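Uncharacterized hypothetical protein (Parabacteroides merdae, PDB 4EI0) is of unknown function, a DUF4466-family protein of a gut bacterium whose chain is built around antiparallel beta sheets with little helix. Local coordinates at residues 54-59 with 110-115; 166-171 with 305-310; 213-218 with 267-272. One frame throughout, in Å; residues are numbered along the deposited sequence.

Contact 1: 54-59 with 110-115; sequences AQVVSS and LRYYYI
V56 and Y112 meet at the centre of a beta-sandwich interface, where strand 51-58 of one antiparallel sheet lies over strand 107-115 of another. The two segments run in nearly the same direction, their axes 9.7 Å apart and crossing at -24°, a spacing and twist expected of aligned face-to-face sheet packing. Three facing pairs, A54 with L110, V56 with Y112 and S58 with Y114, fill the gap between the layers.

The middle pair is the most intimate. With its CG placed trans to the backbone N (chi1 167°), the Y112 side chain lies along its own sheet and offers a broad face to V56. The valine sits on that face: CG2 is 3.8 Å from the ring centroid and only 16° off the ring normal, a CH-pi contact, and its nearest ring atom is Y112 CD1 at 3.6 Å. The other methyl, V56 CG1, reaches the far rim at Y112 CE2, 4.1 Å away, so the branched side chain spans the ring. The backbone N of Y114 lies over the rim of the opposite face. F129 packs against V56 and F68 meets the Y112 ring, adding to the aromatic content of the layer.

At the next pair S58 CB approaches the Y114 ring obliquely, 3.7 Å from CE1. The hydroxyls S58 OG and Y114 OH both bond to the carbonyl oxygen of I60, just beyond the end of the strand, which satisfies their polar ends at the margin of the buried layer. F127 meets the Y114 ring edge-to-face. At the other end the small A54 is matched by a longer partner: L110, with CD1 anti to CA, brings that methyl to 4.1 Å from A54 CB.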
# COMPACT_ATOMS: atom_id res chain seq x y z
N ALA B 54 15.38 -4.99 -8.76
CA ALA B 54 14.68 -4.67 -10.01
C ALA B 54 15.69 -4.05 -10.99
O ALA B 54 16.64 -3.43 -10.57
CB ALA B 54 13.53 -3.73 -9.74
N GLN B 55 15.46 -4.21 -12.28
CA GLN B 55 16.35 -3.67 -13.25
C GLN B 55 15.61 -3.25 -14.51
O GLN B 55 14.56 -3.80 -14.81
CB GLN B 55 17.39 -4.78 -13.57
CG GLN B 55 18.17 -4.57 -14.80
CD GLN B 55 19.15 -5.68 -15.03
OE1 GLN B 55 20.11 -5.85 -14.29
NE2 GLN B 55 18.94 -6.42 -16.10
N VAL B 56 16.10 -2.23 -15.21
CA VAL B 56 15.58 -1.90 -16.55
C VAL B 56 16.77 -1.72 -17.47
O VAL B 56 17.78 -1.07 -17.08
CB VAL B 56 14.83 -0.61 -16.65
CG1 VAL B 56 13.90 -0.69 -17.85
CG2 VAL B 56 14.12 -0.30 -15.40
N VAL B 57 16.69 -2.33 -18.64
CA VAL B 57 17.67 -2.15 -19.71
C VAL B 57 16.93 -1.38 -20.80
O VAL B 57 15.92 -1.83 -21.30
CB VAL B 57 18.17 -3.53 -20.25
CG1 VAL B 57 19.08 -3.33 -21.46
CG2 VAL B 57 18.89 -4.34 -19.16
N SER B 58 17.40 -0.19 -21.13
CA SER B 58 16.86 0.57 -22.28
C SER B 58 17.67 0.29 -23.52
O SER B 58 18.83 -0.11 -23.41
CB SER B 58 16.92 2.08 -22.04
OG SER B 58 18.25 2.47 -21.82
N SER B 59 17.09 0.53 -24.69
CA SER B 59 17.76 0.20 -25.95
C SER B 59 18.75 1.31 -26.34
O SER B 59 19.63 1.06 -27.10
CB SER B 59 16.74 -0.03 -27.07
OG SER B 59 15.98 1.13 -27.28
N LEU B 110 7.43 0.42 -8.37
CA LEU B 110 8.50 1.38 -8.43
C LEU B 110 8.34 2.16 -9.69
O LEU B 110 7.94 1.59 -10.71
CB LEU B 110 9.87 0.71 -8.45
CG LEU B 110 10.31 -0.10 -7.22
CD1 LEU B 110 11.63 -0.75 -7.57
CD2 LEU B 110 10.41 0.80 -5.97
N ARG B 111 8.63 3.46 -9.61
CA ARG B 111 8.62 4.36 -10.77
C ARG B 111 10.00 4.51 -11.34
O ARG B 111 10.96 4.79 -10.62
CB ARG B 111 8.06 5.68 -10.35
CG ARG B 111 6.58 5.54 -10.03
CD ARG B 111 6.00 6.82 -9.49
NE ARG B 111 4.63 6.55 -9.13
CZ ARG B 111 3.88 7.34 -8.40
NH1 ARG B 111 4.37 8.47 -7.92
NH2 ARG B 111 2.65 6.97 -8.11
N TYR B 112 10.10 4.28 -12.65
CA TYR B 112 11.34 4.47 -13.41
C TYR B 112 11.17 5.66 -14.33
O TYR B 112 10.13 5.80 -15.00
CB TYR B 112 11.63 3.22 -14.22
CG TYR B 112 12.69 3.31 -15.30
CD1 TYR B 112 14.04 3.32 -14.99
CD2 TYR B 112 12.34 3.31 -16.63
CE1 TYR B 112 15.00 3.40 -15.98
CE2 TYR B 112 13.29 3.40 -17.63
CZ TYR B 112 14.61 3.43 -17.30
OH TYR B 112 15.55 3.46 -18.28
N TYR B 113 12.20 6.49 -14.36
CA TYR B 113 12.27 7.70 -15.14
C TYR B 113 13.44 7.60 -16.12
O TYR B 113 14.59 7.50 -15.71
CB TYR B 113 12.46 8.89 -14.20
CG TYR B 113 11.29 9.09 -13.28
CD1 TYR B 113 10.21 9.87 -13.66
CD2 TYR B 113 11.26 8.49 -12.04
CE1 TYR B 113 9.14 10.07 -12.81
CE2 TYR B 113 10.20 8.68 -11.18
CZ TYR B 113 9.15 9.46 -11.58
OH TYR B 113 8.12 9.58 -10.74
N TYR B 114 13.12 7.54 -17.41
CA TYR B 114 14.11 7.53 -18.45
C TYR B 114 14.22 8.97 -18.94
O TYR B 114 13.23 9.52 -19.41
CB TYR B 114 13.67 6.65 -19.59
CG TYR B 114 14.55 6.63 -20.79
CD1 TYR B 114 15.70 5.87 -20.81
CD2 TYR B 114 14.21 7.30 -21.96
CE1 TYR B 114 16.50 5.78 -21.94
CE2 TYR B 114 15.01 7.22 -23.11
CZ TYR B 114 16.15 6.48 -23.09
OH TYR B 114 16.95 6.37 -24.18
N ILE B 115 15.42 9.56 -18.87
CA ILE B 115 15.62 10.94 -19.39
C ILE B 115 16.11 10.75 -20.83
O ILE B 115 17.12 10.12 -21.06
CB ILE B 115 16.59 11.76 -18.55
CG1 ILE B 115 16.21 11.79 -17.07
CG2 ILE B 115 16.60 13.22 -19.04
CD1 ILE B 115 14.83 12.36 -16.77

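Contact 2: 166-171 with 305-310; sequences LSFLNE and VSVKRY
R309 reaches the chain turn at F168-N170 because its CG is trans to the backbone N (chi1 -176°), which projects the side chain off strand 302-311, while a bend further out (chi3 67°) swings the guanidinium toward two carbonyl oxygens. NH1 is the principal gripping atom. It donates to F168 O at 2.9 Å and to N170 O at 2.8 Å, bridging two carbonyls that lie two residues apart.

The two bonds differ in approach. F168 O lies close to the guanidinium plane, yet the arginine nitrogen stands well above the plane of that carbonyl, 60° out of it. Toward N170 O the donor is tilted less from the carbonyl plane, and a weak second bond from R309 NH2, 3.2 Å long, shares this oxygen. NH2 also forms a salt bridge to D152, which probably compensates the buried positive charge and helps fix the rotation of the group.

Next to the polar grip, toward the start of strand 302-311, the contact is apolar. V307 CG1 meets the edge of the F168 ring near its plane, 4.0 Å from CE1, and the two side chains cross at about a right angle. A291, V293 and V175 continue this cluster around F168. The turn carries its own brace, an ST turn in which L169 N donates to S167 OG at 3.2 Å. Beyond it, the N170 amide is tied by OD1 to K192 NZ and by ND2 to Y178 OH.

Strand 302-311 belongs to one antiparallel sheet and strand 165-167 to another. The arrangement is consistent with two antiparallel sheets joined through a loop: a phenylalanine edge packs on one strand while a buried arginine of that strand clasps the loop's backbone carbonyls.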
# COMPACT_ATOMS: atom_id res chain seq x y z
N LEU B 166 15.17 37.09 -31.26
CA LEU B 166 14.93 35.65 -31.25
C LEU B 166 15.69 34.96 -32.38
O LEU B 166 15.54 35.33 -33.54
CB LEU B 166 13.42 35.34 -31.37
CG LEU B 166 12.48 35.56 -30.19
CD1 LEU B 166 12.48 36.99 -29.65
CD2 LEU B 166 11.08 35.13 -30.63
N SER B 167 16.49 33.95 -32.04
CA SER B 167 17.15 33.07 -33.02
C SER B 167 16.64 31.65 -32.88
O SER B 167 16.69 31.05 -31.80
CB SER B 167 18.66 33.06 -32.83
OG SER B 167 19.28 32.23 -33.81
N PHE B 168 16.21 31.08 -34.00
CA PHE B 168 15.81 29.69 -34.06
C PHE B 168 16.90 28.84 -34.68
O PHE B 168 16.62 27.73 -35.10
CB PHE B 168 14.50 29.54 -34.91
CG PHE B 168 13.36 30.37 -34.41
CD1 PHE B 168 12.57 29.94 -33.35
CD2 PHE B 168 13.10 31.59 -34.96
CE1 PHE B 168 11.54 30.72 -32.89
CE2 PHE B 168 12.08 32.38 -34.50
CZ PHE B 168 11.30 31.95 -33.48
N LEU B 169 18.16 29.30 -34.66
CA LEU B 169 19.24 28.60 -35.40
C LEU B 169 20.27 27.88 -34.58
O LEU B 169 21.12 27.22 -35.14
CB LEU B 169 19.96 29.60 -36.35
CG LEU B 169 19.01 30.37 -37.32
CD1 LEU B 169 19.65 31.38 -38.28
CD2 LEU B 169 18.21 29.33 -38.13
N ASN B 170 20.21 27.96 -33.25
CA ASN B 170 21.22 27.36 -32.46
C ASN B 170 20.98 25.85 -32.30
O ASN B 170 19.84 25.40 -32.14
CB ASN B 170 21.28 28.02 -31.08
CG ASN B 170 21.92 29.39 -31.08
OD1 ASN B 170 22.50 29.85 -32.07
ND2 ASN B 170 21.83 30.06 -29.96
N GLU B 171 22.05 25.06 -32.28
CA GLU B 171 21.98 23.61 -32.05
C GLU B 171 21.30 23.30 -30.72
O GLU B 171 21.65 23.86 -29.67
CB GLU B 171 23.35 22.93 -31.87
CG GLU B 171 24.51 22.96 -32.80
CD GLU B 171 25.56 22.01 -32.19
OE1 GLU B 171 26.46 22.42 -31.38
OE2 GLU B 171 25.39 20.81 -32.45
N VAL B 305 7.75 33.53 -23.38
CA VAL B 305 7.46 32.67 -24.53
C VAL B 305 7.96 31.27 -24.26
O VAL B 305 8.87 31.08 -23.47
CB VAL B 305 8.06 33.22 -25.85
CG1 VAL B 305 7.63 34.66 -26.11
CG2 VAL B 305 9.57 33.12 -25.86
N SER B 306 7.33 30.30 -24.90
CA SER B 306 7.78 28.93 -24.97
C SER B 306 7.71 28.47 -26.44
O SER B 306 6.81 28.85 -27.15
CB SER B 306 6.86 28.07 -24.12
OG SER B 306 6.87 28.55 -22.78
N VAL B 307 8.65 27.64 -26.88
CA VAL B 307 8.82 27.35 -28.33
C VAL B 307 9.08 25.89 -28.54
O VAL B 307 9.85 25.29 -27.80
CB VAL B 307 10.00 28.17 -28.92
CG1 VAL B 307 10.30 27.84 -30.39
CG2 VAL B 307 9.81 29.66 -28.69
N LYS B 308 8.37 25.30 -29.50
CA LYS B 308 8.73 24.04 -30.11
C LYS B 308 9.34 24.34 -31.45
O LYS B 308 8.86 25.23 -32.17
CB LYS B 308 7.54 23.15 -30.29
CG LYS B 308 7.18 22.39 -29.03
CD LYS B 308 5.89 21.60 -29.14
CE LYS B 308 5.65 20.67 -27.95
NZ LYS B 308 4.40 19.88 -28.10
N ARG B 309 10.44 23.66 -31.77
CA ARG B 309 11.12 23.82 -33.11
C ARG B 309 11.32 22.46 -33.76
O ARG B 309 11.57 21.47 -33.07
CB ARG B 309 12.45 24.52 -32.91
CG ARG B 309 13.20 24.85 -34.20
CD ARG B 309 14.63 25.33 -33.98
NE ARG B 309 15.47 24.28 -33.45
CZ ARG B 309 16.78 24.39 -33.21
NH1 ARG B 309 17.43 25.51 -33.49
NH2 ARG B 309 17.44 23.36 -32.68
N TYR B 310 11.21 22.41 -35.09
CA TYR B 310 11.34 21.18 -35.84
C TYR B 310 12.21 21.47 -37.07
O TYR B 310 11.95 22.40 -37.83
CB TYR B 310 9.93 20.69 -36.26
CG TYR B 310 9.90 19.43 -37.11
CD1 TYR B 310 9.88 18.22 -36.53
CD2 TYR B 310 9.93 19.50 -38.49
CE1 TYR B 310 9.87 17.05 -37.30
CE2 TYR B 310 9.93 18.37 -39.27
CZ TYR B 310 9.92 17.13 -38.65
OH TYR B 310 9.89 15.98 -39.39

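Contact 3: 213-218 with 267-272; sequences SSPKEY and CTNYIL
Y218 and Y270 stack where the loop after strand 207-210 folds over strand 270-274, an outermost strand of its antiparallel sheet. The rings form an offset stack, centroids 4.7 Å apart and planes only 9° from parallel, slid so that Y270 OH lies over the rim of the Y218 ring, 3.5 Å from CE2.

The loop is shaped like a shallow cup. A short 3-10 turn, closed by Y218 N bonding to P215 O, brings the proline beside the tyrosine, with P215 CG at the edge of the Y218 ring. Into this recess the strand pushes the Y270 ring: Y218 covers a face, while P215 CD comes in obliquely, 3.7 Å from Y270 CD1. Y270 CG stands between its own backbone N and carbonyl carbon (chi1 70°), which raises the ring toward the loop.

Beside the stack, the N269 side chain is a second bump. Its ND2 donates to S213 OG at 3.3 Å, a hydroxyl also bonded to N231 OD1, and its OD1 lies against P215 CD. In return S214 OG donates to N269 O over a short 2.6 Å; the same hydroxyl bonds to T211 N. At the far end L272 crosses Y218 at about a right angle, CD1 approaching the ring obliquely, 4.1 Å from ring atom CD1, and CD2 resting 3.6 Å from Y218 O, the carbonyl that Y210 OH also bonds.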
# COMPACT_ATOMS: atom_id res chain seq x y z
N SER B 213 11.96 42.21 -43.65
CA SER B 213 11.14 42.94 -44.61
C SER B 213 9.88 43.54 -43.98
O SER B 213 9.03 44.01 -44.68
CB SER B 213 10.81 42.04 -45.79
OG SER B 213 10.21 40.84 -45.34
N SER B 214 9.76 43.56 -42.65
CA SER B 214 8.56 44.17 -42.07
C SER B 214 8.41 45.61 -42.60
O SER B 214 9.40 46.31 -42.72
CB SER B 214 8.61 44.20 -40.54
OG SER B 214 8.62 42.90 -39.95
N PRO B 215 7.19 46.05 -42.94
CA PRO B 215 7.10 47.43 -43.46
C PRO B 215 7.30 48.49 -42.37
O PRO B 215 6.71 48.34 -41.28
CB PRO B 215 5.68 47.51 -44.02
CG PRO B 215 5.09 46.14 -43.92
CD PRO B 215 5.91 45.34 -42.97
N LYS B 216 8.10 49.52 -42.68
CA LYS B 216 8.42 50.63 -41.77
C LYS B 216 7.12 51.20 -41.17
O LYS B 216 7.05 51.49 -39.97
CB LYS B 216 9.26 51.71 -42.49
N GLU B 217 6.06 51.23 -41.97
CA GLU B 217 4.73 51.70 -41.55
C GLU B 217 4.24 51.05 -40.23
O GLU B 217 3.56 51.69 -39.45
CB GLU B 217 3.64 51.42 -42.64
CG GLU B 217 4.10 50.89 -44.01
CD GLU B 217 2.93 50.43 -44.88
OE1 GLU B 217 1.86 51.08 -44.85
OE2 GLU B 217 3.08 49.41 -45.60
N TYR B 218 4.54 49.77 -39.99
CA TYR B 218 3.96 49.04 -38.84
C TYR B 218 4.93 48.87 -37.69
O TYR B 218 4.64 48.11 -36.76
CB TYR B 218 3.41 47.67 -39.28
CG TYR B 218 2.30 47.81 -40.28
CD1 TYR B 218 1.10 48.43 -39.91
CD2 TYR B 218 2.45 47.37 -41.59
CE1 TYR B 218 0.08 48.60 -40.83
CE2 TYR B 218 1.44 47.53 -42.51
CZ TYR B 218 0.26 48.15 -42.12
OH TYR B 218 -0.76 48.31 -43.02
N CYS B 267 1.39 33.29 -45.32
CA CYS B 267 2.23 33.89 -44.26
C CYS B 267 2.38 35.42 -44.37
O CYS B 267 2.05 36.02 -45.38
CB CYS B 267 3.63 33.25 -44.20
SG CYS B 267 4.58 33.47 -45.71
N THR B 268 2.87 36.03 -43.29
CA THR B 268 3.10 37.46 -43.23
C THR B 268 4.53 37.72 -42.76
O THR B 268 5.23 36.79 -42.23
CB THR B 268 2.03 38.13 -42.32
OG1 THR B 268 2.19 39.54 -42.37
CG2 THR B 268 2.12 37.67 -40.87
N ASN B 269 4.99 38.97 -42.90
CA ASN B 269 6.33 39.35 -42.43
C ASN B 269 6.35 40.28 -41.21
O ASN B 269 7.37 40.87 -40.89
CB ASN B 269 7.14 39.96 -43.56
CG ASN B 269 6.49 41.22 -44.12
OD1 ASN B 269 5.47 41.66 -43.63
ND2 ASN B 269 7.06 41.76 -45.16
N TYR B 270 5.21 40.42 -40.54
CA TYR B 270 5.14 41.09 -39.24
C TYR B 270 3.90 40.60 -38.53
O TYR B 270 2.95 40.17 -39.18
CB TYR B 270 5.08 42.62 -39.36
CG TYR B 270 3.76 43.14 -39.93
CD1 TYR B 270 3.50 43.09 -41.29
CD2 TYR B 270 2.75 43.61 -39.10
CE1 TYR B 270 2.28 43.52 -41.81
CE2 TYR B 270 1.54 44.05 -39.61
CZ TYR B 270 1.32 43.99 -40.97
OH TYR B 270 0.14 44.41 -41.51
N ILE B 271 3.91 40.64 -37.20
CA ILE B 271 2.74 40.34 -36.36
C ILE B 271 2.58 41.44 -35.31
O ILE B 271 3.53 41.80 -34.63
CB ILE B 271 2.88 39.00 -35.64
CG1 ILE B 271 2.86 37.84 -36.67
CG2 ILE B 271 1.76 38.85 -34.60
CD1 ILE B 271 3.13 36.51 -36.00
N LEU B 272 1.37 41.96 -35.18
CA LEU B 272 1.04 43.00 -34.18
C LEU B 272 0.07 42.41 -33.15
O LEU B 272 -0.52 41.36 -33.37
CB LEU B 272 0.40 44.23 -34.86
CG LEU B 272 1.18 44.87 -36.04
CD1 LEU B 272 0.48 46.03 -36.70
CD2 LEU B 272 2.57 45.33 -35.62

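In the fold
From the N terminus, contact 1 comes first: it closes the loop between residues 59 and 110 and joins the two sheets of the N-terminal sandwich. The chain finishes that sandwich with strands 124-133 and 138-147 before contact 2 opens at 166-171. Contact 2 closes only near the C terminus, tying the loop leaving strand 165-167 to strand 302-311 of a second sheet, and its span takes in contact 3 entirely. Contact 3 ties the loop after strand 207-210 to edge strand 270-274, in the same sheet as 165-167, which lies next to the other edge. Contact 1 lies in series with both, on the other side of the chain's centre, and none cross.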